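Local coordinates for protein DNA endonuclease I-HmuI (PDB 1U3E) that binds DNA and, as an HNH-family intron-homing endonuclease of a Bacillus phage, probably cleaves it, at residues D[121-134]-D[162-174]. Residues are numbered along the deposited sequence; the frame is centred on the assembly and turned at random.
Sequences KPIIVISPDGIEKE and HHKGYTFRYKLNG. With EDO (1,2-ethanediol), chain O; nucleotides of chain B; nucleotides of chain A.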
loop_
_atom_site.group_PDB
_atom_site.type_symbol
_atom_site.label_atom_id
_atom_site.label_comp_id
_atom_site.label_asym_id
_atom_site.label_seq_id
_atom_site.Cartn_x
_atom_site.Cartn_y
_atom_site.Cartn_z
ATOM N N LYS D 121 18.361 -14.454 7.098
ATOM C CA LYS D 121 17.882 -15.559 7.888
ATOM C C LYS D 121 19.113 -16.054 8.612
ATOM O O LYS D 121 20.102 -16.411 7.972
ATOM C CB LYS D 121 17.326 -16.661 6.992
ATOM C CG LYS D 121 16.035 -16.307 6.289
ATOM C CD LYS D 121 15.784 -17.258 5.154
ATOM C CE LYS D 121 14.417 -17.077 4.547
ATOM N NZ LYS D 121 13.367 -17.695 5.388
ATOM N N PRO D 122 19.090 -16.039 9.957
ATOM C CA PRO D 122 20.212 -16.496 10.775
ATOM C C PRO D 122 20.391 -17.983 10.568
ATOM O O PRO D 122 19.426 -18.732 10.562
ATOM C CB PRO D 122 19.760 -16.162 12.189
ATOM C CG PRO D 122 18.923 -14.965 11.990
ATOM C CD PRO D 122 18.094 -15.365 10.804
ATOM N N ILE D 123 21.630 -18.405 10.398
ATOM C CA ILE D 123 21.923 -19.807 10.169
ATOM C C ILE D 123 22.939 -20.295 11.181
ATOM O O ILE D 123 23.611 -19.501 11.839
ATOM C CB ILE D 123 22.535 -20.005 8.786
ATOM C CG1 ILE D 123 23.882 -19.285 8.737
ATOM C CG2 ILE D 123 21.602 -19.461 7.710
ATOM C CD1 ILE D 123 24.660 -19.547 7.503
ATOM N N ILE D 124 23.061 -21.607 11.295
ATOM C CA ILE D 124 24.029 -22.192 12.205
ATOM C C ILE D 124 25.010 -23.060 11.416
ATOM O O ILE D 124 24.617 -23.938 10.650
ATOM C CB ILE D 124 23.320 -23.022 13.293
ATOM C CG1 ILE D 124 22.600 -22.085 14.257
ATOM C CG2 ILE D 124 24.312 -23.847 14.064
ATOM C CD1 ILE D 124 21.737 -22.807 15.251
ATOM N N VAL D 125 26.296 -22.789 11.585
ATOM C CA VAL D 125 27.320 -23.559 10.895
ATOM C C VAL D 125 27.855 -24.660 11.807
ATOM O O VAL D 125 27.983 -24.472 13.015
ATOM C CB VAL D 125 28.511 -22.667 10.467
ATOM C CG1 VAL D 125 29.451 -23.441 9.563
ATOM C CG2 VAL D 125 28.006 -21.442 9.769
ATOM N N ILE D 126 28.148 -25.816 11.225
ATOM C CA ILE D 126 28.711 -26.914 11.987
ATOM C C ILE D 126 30.032 -27.272 11.317
ATOM O O ILE D 126 30.055 -27.650 10.153
ATOM C CB ILE D 126 27.786 -28.155 12.004
ATOM C CG1 ILE D 126 26.535 -27.875 12.821
ATOM C CG2 ILE D 126 28.507 -29.340 12.620
ATOM C CD1 ILE D 126 25.598 -26.973 12.146
ATOM N N SER D 127 31.129 -27.128 12.054
ATOM C CA SER D 127 32.455 -27.441 11.540
ATOM C C SER D 127 32.657 -28.941 11.498
ATOM O O SER D 127 31.940 -29.698 12.157
ATOM C CB SER D 127 33.539 -26.841 12.434
ATOM O OG SER D 127 33.468 -25.432 12.456
ATOM N N PRO D 128 33.645 -29.395 10.717
ATOM C CA PRO D 128 33.927 -30.825 10.610
ATOM C C PRO D 128 34.357 -31.360 11.970
ATOM O O PRO D 128 34.180 -32.539 12.266
ATOM C CB PRO D 128 35.053 -30.873 9.587
ATOM C CG PRO D 128 34.765 -29.672 8.722
ATOM C CD PRO D 128 34.449 -28.631 9.748
ATOM N N ASP D 129 34.918 -30.468 12.787
ATOM C CA ASP D 129 35.392 -30.802 14.130
ATOM C C ASP D 129 34.259 -30.838 15.147
ATOM O O ASP D 129 34.449 -31.303 16.262
ATOM C CB ASP D 129 36.445 -29.795 14.578
ATOM C CG ASP D 129 35.918 -28.380 14.601
ATOM O OD1 ASP D 129 34.975 -28.116 15.366
ATOM O OD2 ASP D 129 36.440 -27.534 13.849
ATOM N N GLY D 130 33.088 -30.333 14.768
ATOM C CA GLY D 130 31.946 -30.367 15.664
ATOM C C GLY D 130 31.487 -29.053 16.262
ATOM O O GLY D 130 30.361 -28.939 16.746
ATOM N N ILE D 131 32.358 -28.057 16.234
ATOM C CA ILE D 131 32.038 -26.749 16.783
ATOM C C ILE D 131 31.036 -26.005 15.921
ATOM O O ILE D 131 31.117 -26.021 14.698
ATOM C CB ILE D 131 33.310 -25.889 16.921
ATOM C CG1 ILE D 131 34.242 -26.504 17.968
ATOM C CG2 ILE D 131 32.942 -24.474 17.319
ATOM C CD1 ILE D 131 35.649 -25.993 17.905
ATOM N N GLU D 132 30.085 -25.344 16.564
ATOM C CA GLU D 132 29.088 -24.599 15.819
ATOM C C GLU D 132 29.041 -23.136 16.223
ATOM O O GLU D 132 29.323 -22.796 17.371
ATOM C CB GLU D 132 27.705 -25.243 15.982
ATOM C CG GLU D 132 27.586 -26.194 17.146
ATOM C CD GLU D 132 26.873 -27.483 16.764
ATOM O OE1 GLU D 132 25.688 -27.419 16.375
ATOM O OE2 GLU D 132 27.501 -28.566 16.847
ATOM N N LYS D 133 28.707 -22.288 15.248
ATOM C CA LYS D 133 28.586 -20.846 15.430
ATOM C C LYS D 133 27.381 -20.370 14.638
ATOM O O LYS D 133 27.116 -20.858 13.545
ATOM C CB LYS D 133 29.843 -20.130 14.940
ATOM C CG LYS D 133 29.850 -18.632 15.172
ATOM C CD LYS D 133 31.240 -18.052 14.911
ATOM C CE LYS D 133 31.264 -16.517 14.963
ATOM N NZ LYS D 133 30.839 -15.949 16.280
ATOM N N GLU D 134 26.648 -19.424 15.214
ATOM C CA GLU D 134 25.452 -18.851 14.597
ATOM C C GLU D 134 25.849 -17.567 13.879
ATOM O O GLU D 134 26.522 -16.726 14.457
ATOM C CB GLU D 134 24.418 -18.547 15.688
ATOM C CG GLU D 134 23.163 -17.813 15.234
ATOM C CD GLU D 134 22.163 -17.623 16.375
ATOM O OE1 GLU D 134 21.157 -16.900 16.191
ATOM O OE2 GLU D 134 22.384 -18.205 17.461
ATOM N N HIS D 162 26.159 -31.545 2.661
ATOM C CA HIS D 162 27.262 -30.729 3.179
ATOM C C HIS D 162 28.013 -30.018 2.067
ATOM O O HIS D 162 27.802 -30.250 0.870
ATOM C CB HIS D 162 28.280 -31.597 3.896
ATOM C CG HIS D 162 28.916 -32.585 2.985
ATOM N ND1 HIS D 162 29.930 -33.443 3.352
ATOM C CD2 HIS D 162 28.637 -32.864 1.689
ATOM C CE1 HIS D 162 30.243 -34.213 2.327
ATOM N NE2 HIS D 162 29.472 -33.883 1.307
ATOM N N HIS D 163 28.902 -29.117 2.515
ATOM C CA HIS D 163 29.679 -28.294 1.614
ATOM C C HIS D 163 30.980 -27.867 2.247
ATOM O O HIS D 163 30.986 -27.288 3.332
ATOM C CB HIS D 163 28.816 -27.107 1.182
ATOM C CG HIS D 163 29.606 -25.957 0.541
ATOM N ND1 HIS D 163 30.483 -26.131 -0.505
ATOM C CD2 HIS D 163 29.630 -24.634 0.833
ATOM C CE1 HIS D 163 31.012 -24.964 -0.831
ATOM N NE2 HIS D 163 30.511 -24.039 -0.034
ATOM N N LYS D 164 32.079 -28.136 1.551
ATOM C CA LYS D 164 33.403 -27.811 2.051
ATOM C C LYS D 164 33.591 -28.302 3.482
ATOM O O LYS D 164 34.209 -27.627 4.306
ATOM C CB LYS D 164 33.662 -26.306 1.965
ATOM C CG LYS D 164 33.994 -25.816 0.565
ATOM C CD LYS D 164 34.267 -24.325 0.568
ATOM C CE LYS D 164 34.530 -23.795 -0.826
ATOM N NZ LYS D 164 34.389 -22.315 -0.897
ATOM N N GLY D 165 33.048 -29.483 3.767
ATOM C CA GLY D 165 33.222 -30.090 5.074
ATOM C C GLY D 165 32.211 -29.623 6.135
ATOM O O GLY D 165 31.982 -30.332 7.120
ATOM N N TYR D 166 31.628 -28.447 5.944
ATOM C CA TYR D 166 30.659 -27.957 6.905
ATOM C C TYR D 166 29.274 -28.415 6.476
ATOM O O TYR D 166 29.116 -28.996 5.408
ATOM C CB TYR D 166 30.669 -26.423 7.003
ATOM C CG TYR D 166 32.002 -25.737 7.121
ATOM C CD1 TYR D 166 32.857 -25.597 6.030
ATOM C CD2 TYR D 166 32.408 -25.173 8.318
ATOM C CE1 TYR D 166 34.049 -24.888 6.131
ATOM C CE2 TYR D 166 33.610 -24.460 8.430
ATOM C CZ TYR D 166 34.407 -24.312 7.334
ATOM O OH TYR D 166 35.572 -23.587 7.411
ATOM N N THR D 167 28.319 -28.146 7.311
ATOM C CA THR D 167 26.924 -28.436 7.075
ATOM C C THR D 167 26.186 -27.242 7.659
ATOM O O THR D 167 26.763 -26.504 8.455
ATOM C CB THR D 167 26.463 -29.761 7.697
ATOM O OG1 THR D 167 25.321 -30.269 6.994
ATOM C CG2 THR D 167 26.099 -29.556 9.152
ATOM N N PHE D 168 24.936 -27.032 7.285
ATOM C CA PHE D 168 24.220 -25.877 7.767
ATOM C C PHE D 168 22.789 -26.176 8.141
ATOM O O PHE D 168 22.181 -27.085 7.579
ATOM C CB PHE D 168 24.325 -24.758 6.733
ATOM C CG PHE D 168 25.721 -24.615 6.184
ATOM C CD1 PHE D 168 26.155 -25.462 5.167
ATOM C CD2 PHE D 168 26.617 -23.681 6.705
ATOM C CE1 PHE D 168 27.453 -25.364 4.687
ATOM C CE2 PHE D 168 27.907 -23.575 6.237
ATOM C CZ PHE D 168 28.340 -24.428 5.220
ATOM N N ARG D 169 22.255 -25.408 9.086
ATOM C CA ARG D 169 20.889 -25.568 9.553
ATOM C C ARG D 169 20.421 -24.201 10.017
ATOM O O ARG D 169 21.192 -23.462 10.616
ATOM C CB ARG D 169 20.808 -26.583 10.678
ATOM C CG ARG D 169 21.417 -27.932 10.376
ATOM C CD ARG D 169 20.676 -28.619 9.235
ATOM N NE ARG D 169 21.598 -29.070 8.192
ATOM C CZ ARG D 169 22.045 -30.316 8.062
ATOM N NH1 ARG D 169 21.652 -31.241 8.906
ATOM N NH2 ARG D 169 22.897 -30.636 7.095
ATOM N N TYR D 170 19.166 -23.859 9.751
ATOM C CA TYR D 170 18.638 -22.555 10.157
ATOM C C TYR D 170 18.484 -22.403 11.658
ATOM O O TYR D 170 18.251 -23.373 12.371
ATOM C CB TYR D 170 17.269 -22.301 9.536
ATOM C CG TYR D 170 17.224 -22.398 8.042
ATOM C CD1 TYR D 170 16.892 -23.591 7.412
ATOM C CD2 TYR D 170 17.463 -21.277 7.256
ATOM C CE1 TYR D 170 16.785 -23.660 6.035
ATOM C CE2 TYR D 170 17.364 -21.329 5.883
ATOM C CZ TYR D 170 17.019 -22.517 5.273
ATOM O OH TYR D 170 16.861 -22.538 3.904
ATOM N N LYS D 171 18.605 -21.178 12.137
ATOM C CA LYS D 171 18.430 -20.927 13.543
ATOM C C LYS D 171 16.950 -20.618 13.676
ATOM O O LYS D 171 16.491 -19.586 13.208
ATOM C CB LYS D 171 19.249 -19.718 13.974
ATOM C CG LYS D 171 19.624 -19.715 15.450
ATOM C CD LYS D 171 18.422 -19.970 16.354
ATOM C CE LYS D 171 18.837 -20.184 17.805
ATOM N NZ LYS D 171 19.523 -18.992 18.393
ATOM N N LEU D 172 16.192 -21.515 14.294
ATOM C CA LEU D 172 14.758 -21.294 14.463
ATOM C C LEU D 172 14.491 -20.494 15.731
ATOM O O LEU D 172 15.324 -20.453 16.639
ATOM C CB LEU D 172 14.021 -22.629 14.534
ATOM C CG LEU D 172 14.426 -23.628 13.450
ATOM C CD1 LEU D 172 13.654 -24.923 13.638
ATOM C CD2 LEU D 172 14.164 -23.036 12.081
ATOM N N ASN D 173 13.322 -19.867 15.793
ATOM C CA ASN D 173 12.943 -19.052 16.943
ATOM C C ASN D 173 13.838 -17.812 17.057
ATOM O O ASN D 173 15.012 -17.903 17.432
ATOM C CB ASN D 173 13.011 -19.880 18.235
ATOM C CG ASN D 173 12.747 -19.047 19.480
ATOM O OD1 ASN D 173 13.578 -18.230 19.883
ATOM N ND2 ASN D 173 11.580 -19.244 20.091
ATOM N N GLY D 174 13.266 -16.656 16.721
ATOM C CA GLY D 174 14.000 -15.403 16.780
ATOM C C GLY D 174 13.562 -14.401 15.724
ATOM O O GLY D 174 12.750 -14.763 14.843
ATOM O OXT GLY D 174 14.036 -13.244 15.771
HETATM C C1 EDO O . 31.338 -34.698 12.541
HETATM O O1 EDO O . 32.658 -34.322 13.031
HETATM C C2 EDO O . 30.284 -33.634 12.941
HETATM O O2 EDO O . 30.232 -33.537 14.391
ATOM P P DG B 8 33.414 -29.441 -1.884
ATOM O OP1 DG B 8 34.691 -29.287 -1.171
ATOM O OP2 DG B 8 32.146 -29.397 -1.125
ATOM O "O5'" DG B 8 33.353 -28.350 -3.033
ATOM C "C5'" DG B 8 34.371 -28.329 -4.019
ATOM C "C4'" DG B 8 34.199 -27.168 -4.968
ATOM O "O4'" DG B 8 33.227 -27.503 -5.993
ATOM C "C3'" DG B 8 33.639 -25.930 -4.267
ATOM O "O3'" DG B 8 34.120 -24.765 -4.953
ATOM C "C2'" DG B 8 32.141 -26.108 -4.445
ATOM C "C1'" DG B 8 32.097 -26.678 -5.850
ATOM N N9 DG B 8 30.897 -27.382 -6.292
ATOM C C8 DG B 8 30.029 -28.111 -5.524
ATOM N N7 DG B 8 28.971 -28.507 -6.180
ATOM C C5 DG B 8 29.167 -28.032 -7.470
ATOM C C6 DG B 8 28.340 -28.135 -8.624
ATOM O O6 DG B 8 27.237 -28.684 -8.738
ATOM N N1 DG B 8 28.912 -27.512 -9.720
ATOM C C2 DG B 8 30.124 -26.880 -9.720
ATOM N N2 DG B 8 30.502 -26.354 -10.899
ATOM N N3 DG B 8 30.909 -26.771 -8.652
ATOM C C4 DG B 8 30.365 -27.364 -7.567
ATOM P P DG B 9 33.813 -23.288 -4.392
ATOM O OP1 DG B 9 35.028 -22.743 -3.744
ATOM O OP2 DG B 9 32.526 -23.295 -3.656
ATOM O "O5'" DG B 9 33.587 -22.493 -5.740
ATOM C "C5'" DG B 9 32.812 -23.095 -6.746
ATOM C "C4'" DG B 9 32.991 -22.390 -8.063
ATOM O "O4'" DG B 9 32.103 -23.070 -8.969
ATOM C "C3'" DG B 9 32.565 -20.930 -8.090
ATOM O "O3'" DG B 9 33.278 -20.224 -9.121
ATOM C "C2'" DG B 9 31.078 -21.033 -8.365
ATOM C "C1'" DG B 9 30.950 -22.287 -9.222
ATOM N N9 DG B 9 29.805 -23.099 -8.831
ATOM C C8 DG B 9 29.577 -23.634 -7.589
ATOM N N7 DG B 9 28.468 -24.314 -7.520
ATOM C C5 DG B 9 27.931 -24.224 -8.796
ATOM C C6 DG B 9 26.730 -24.758 -9.323
ATOM O O6 DG B 9 25.865 -25.435 -8.748
ATOM N N1 DG B 9 26.573 -24.427 -10.664
ATOM C C2 DG B 9 27.448 -23.675 -11.401
ATOM N N2 DG B 9 27.099 -23.467 -12.682
ATOM N N3 DG B 9 28.571 -23.166 -10.922
ATOM C C4 DG B 9 28.747 -23.479 -9.620
ATOM P P DT A 24 16.718 -19.344 1.828
ATOM O OP1 DT A 24 15.508 -19.695 2.603
ATOM O OP2 DT A 24 18.058 -19.723 2.331
ATOM O "O5'" DT A 24 16.553 -19.954 0.383
ATOM C "C5'" DT A 24 16.912 -19.181 -0.728
ATOM C "C4'" DT A 24 16.101 -19.596 -1.919
ATOM O "O4'" DT A 24 16.564 -18.756 -2.996
ATOM C "C3'" DT A 24 16.432 -21.027 -2.329
ATOM O "O3'" DT A 24 15.318 -21.721 -2.908
ATOM C "C2'" DT A 24 17.608 -20.848 -3.267
ATOM C "C1'" DT A 24 17.326 -19.507 -3.918
ATOM N N1 DT A 24 18.541 -18.741 -4.243
ATOM C C2 DT A 24 18.690 -18.324 -5.539
ATOM O O2 DT A 24 17.840 -18.504 -6.397
ATOM N N3 DT A 24 19.872 -17.683 -5.801
ATOM C C4 DT A 24 20.896 -17.414 -4.913
ATOM O O4 DT A 24 21.909 -16.827 -5.302
ATOM C C5 DT A 24 20.664 -17.861 -3.561
ATOM C C7 DT A 24 21.716 -17.616 -2.529
ATOM C C6 DT A 24 19.506 -18.485 -3.293
#
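Lys171 meets segment 121-134 along much of its length. Its backbone N donates a nearly straight bond to Pro122 O (3.0 Å, 169° at the hydrogen), which it meets from above the carbonyl plane. CB lies 4.0 Å from Pro122 CB. CG, placed opposite the backbone N by a chi1 of -155°, packs 3.8 Å from Ile124 CD1 and also against the carboxylate of Glu134. Bends at chi2 (-50°) and chi4 carry CD and CE past that carboxylate, and NZ forms a salt bridge to Glu134 OE2 at 3.1 Å, from above the carboxylate plane; OE1 is a weaker partner. Inward from this end, reciprocal backbone bonds join Ile124 to Arg169; Ile126 N donates to Thr167 O, with a weak return bond, fixing an antiparallel register. Val125 CG1 touches Phe168 CE2 (3.7 Å) and Tyr166 CD2 (3.6 Å) on one face. In the type I' turn His163-Tyr166 of this NUMOD-like, helix-turn-helix-clan domain, Lys164 N and NZ bind phosphates of DG8 and DG9 of chain B. Val125-Lys133 backbone bonds make strand 123-126 the middle of three, between 132-135 and 167-170; helix 138-145 packs on Ile123 and Val125, and helix 149-157 on Tyr170.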